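Local coordinates for putative capsular polysaccharide biosynthesis protein (Streptococcus pneumoniae serotype 4, PDB 6EWR) that probably acts as a pyridoxal-phosphate-dependent aminotransferase of the DegT/DnrJ/EryC1 family, with a putative role in capsular polysaccharide biosynthesis, at residues Ile322-Gly327 and Phe377-Thr382. Numbering follows the deposited sequence.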
loop_
_atom_site.group_PDB
_atom_site.type_symbol
_atom_site.label_atom_id
_atom_site.label_comp_id
_atom_site.label_asym_id
_atom_site.label_seq_id
_atom_site.Cartn_x
_atom_site.Cartn_y
_atom_site.Cartn_z
ATOM N N ILE A 322 18.741 21.930 -4.366
ATOM C CA ILE A 322 19.894 21.250 -4.915
ATOM C C ILE A 322 20.945 22.289 -5.304
ATOM O O ILE A 322 20.617 23.284 -5.978
ATOM C CB ILE A 322 19.494 20.448 -6.182
ATOM C CG1 ILE A 322 18.410 19.415 -5.932
ATOM C CG2 ILE A 322 20.702 19.975 -6.975
ATOM C CD1 ILE A 322 18.781 17.961 -5.789
ATOM N N THR A 323 22.191 22.080 -4.844
ATOM C CA THR A 323 23.336 22.906 -5.220
ATOM C C THR A 323 24.483 22.004 -5.559
ATOM O O THR A 323 24.538 20.870 -5.044
ATOM C CB THR A 323 23.797 23.856 -4.073
ATOM O OG1 THR A 323 24.692 23.185 -3.154
ATOM C CG2 THR A 323 22.576 24.437 -3.296
ATOM N N ARG A 324 25.394 22.485 -6.400
ATOM C CA ARG A 324 26.673 21.810 -6.620
ATOM C C ARG A 324 27.801 22.772 -6.340
ATOM O O ARG A 324 27.728 23.939 -6.730
ATOM C CB ARG A 324 26.778 21.295 -8.044
ATOM C CG ARG A 324 25.668 20.308 -8.405
ATOM C CD ARG A 324 25.747 19.973 -9.878
ATOM N NE ARG A 324 27.019 19.312 -10.202
ATOM C CZ ARG A 324 27.563 19.233 -11.414
ATOM N NH1 ARG A 324 26.965 19.769 -12.476
ATOM N NH2 ARG A 324 28.728 18.593 -11.559
ATOM N N VAL A 325 28.833 22.305 -5.641
ATOM C CA VAL A 325 29.972 23.163 -5.262
ATOM C C VAL A 325 31.104 22.965 -6.274
ATOM O O VAL A 325 31.609 21.858 -6.446
ATOM C CB VAL A 325 30.446 22.868 -3.819
ATOM C CG1 VAL A 325 31.411 23.938 -3.325
ATOM C CG2 VAL A 325 29.245 22.809 -2.887
ATOM N N GLU A 326 31.474 24.043 -6.951
ATOM C CA GLU A 326 32.440 23.972 -8.056
ATOM C C GLU A 326 33.801 23.511 -7.546
ATOM O O GLU A 326 34.266 23.967 -6.488
ATOM C CB GLU A 326 32.581 25.336 -8.743
ATOM C CG GLU A 326 33.187 25.312 -10.160
ATOM C CD GLU A 326 33.442 26.711 -10.729
ATOM O OE1 GLU A 326 33.104 27.727 -10.065
ATOM O OE2 GLU A 326 33.996 26.824 -11.845
ATOM N N GLY A 327 34.417 22.599 -8.295
ATOM C CA GLY A 327 35.759 22.113 -7.997
ATOM C C GLY A 327 35.918 21.328 -6.701
ATOM O O GLY A 327 37.010 21.359 -6.107
ATOM N N PHE A 377 26.372 13.955 -9.037
ATOM C CA PHE A 377 26.373 13.431 -7.674
ATOM C C PHE A 377 27.571 13.893 -6.866
ATOM O O PHE A 377 27.422 14.328 -5.734
ATOM C CB PHE A 377 26.336 11.895 -7.711
ATOM C CG PHE A 377 26.812 11.218 -6.441
ATOM C CD1 PHE A 377 26.086 11.332 -5.257
ATOM C CD2 PHE A 377 27.966 10.443 -6.441
ATOM C CE1 PHE A 377 26.519 10.710 -4.092
ATOM C CE2 PHE A 377 28.410 9.815 -5.291
ATOM C CZ PHE A 377 27.682 9.946 -4.105
ATOM N N GLU A 378 28.752 13.767 -7.466
ATOM C CA GLU A 378 30.047 14.016 -6.811
ATOM C C GLU A 378 30.083 15.264 -5.948
ATOM O O GLU A 378 30.541 15.215 -4.812
ATOM C CB GLU A 378 31.150 14.108 -7.866
ATOM C CG GLU A 378 32.572 14.027 -7.317
ATOM C CD GLU A 378 33.630 14.105 -8.393
ATOM O OE1 GLU A 378 33.450 14.833 -9.393
ATOM O OE2 GLU A 378 34.692 13.468 -8.189
ATOM N N ASN A 379 29.596 16.382 -6.489
ATOM C CA ASN A 379 29.668 17.663 -5.793
ATOM C C ASN A 379 28.308 18.262 -5.387
ATOM O O ASN A 379 28.210 19.452 -5.061
ATOM C CB ASN A 379 30.535 18.646 -6.616
ATOM C CG ASN A 379 29.950 18.985 -7.964
ATOM O OD1 ASN A 379 29.021 18.321 -8.447
ATOM N ND2 ASN A 379 30.491 20.046 -8.590
ATOM N N GLU A 380 27.278 17.434 -5.356
ATOM C CA GLU A 380 25.947 17.901 -5.054
ATOM C C GLU A 380 25.753 18.016 -3.544
ATOM O O GLU A 380 26.218 17.164 -2.821
ATOM C CB GLU A 380 24.923 16.952 -5.642
ATOM C CG GLU A 380 23.524 17.531 -5.708
ATOM C CD GLU A 380 22.760 17.449 -4.386
ATOM O OE1 GLU A 380 22.860 16.429 -3.676
ATOM O OE2 GLU A 380 22.031 18.402 -4.069
ATOM N N ILE A 381 25.088 19.076 -3.088
ATOM C CA ILE A 381 24.647 19.192 -1.697
ATOM C C ILE A 381 23.283 19.883 -1.677
ATOM O O ILE A 381 23.098 20.944 -2.272
ATOM C CB ILE A 381 25.627 19.996 -0.813
ATOM C CG1 ILE A 381 26.947 19.231 -0.614
ATOM C CG2 ILE A 381 24.995 20.323 0.539
ATOM C CD1 ILE A 381 28.070 20.048 0.014
ATOM N N THR A 382 22.337 19.272 -0.986
ATOM C CA THR A 382 20.992 19.779 -0.883
ATOM C C THR A 382 20.827 20.435 0.477
ATOM O O THR A 382 21.114 19.809 1.505
ATOM C CB THR A 382 19.944 18.660 -1.044
ATOM O OG1 THR A 382 20.287 17.851 -2.172
ATOM C CG2 THR A 382 18.529 19.246 -1.234
#
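Thr323 and Ile381 form the hydrogen-bonded pair of a short antiparallel ladder, flanked by the non-hydrogen-bonded pairs Ile322-Thr382 and Arg324-Glu380; the N-to-C directions of the short strand segments stand 142° apart, antiparallel but clearly twisted. Ile381 N donates almost straight to Thr323 O (2.7 Å), while Thr323 N returns a more bent bond to Ile381 O. That oxygen takes a second bond, 2.9 Å from Thr323 OG1, because chi1 of 84° sets the hydroxyl between its own backbone N and carbonyl carbon. Beyond the ladder, Val325 N bonds to Asn379 O (3.0 Å). The Asn379 side chain extends the pairing: ND2 reaches Val325 O (3.0 Å) from above its carbonyl plane, and OD1 accepts hydrogen bonds from both NE (2.8 Å) and NH2 (3.1 Å) of Arg324, in the guanidinium plane and from opposite faces of the amide plane, the two planes 75° apart. Glu380 bends at chi2, bringing OE2 within 3.6 Å of Ile322 CG2; its syn lone pair accepts Thr382 OG1. The Ile322 side chain is about 6 Å from that of Tyr351, which binds pyridoxal 5'-phosphate. This three-stranded sheet, with 321-325 central, belongs to the C-terminal small domain of fold-type-I aminotransferases; Phe401 of helix 391-408 covers Thr323, Val325 and Ile381.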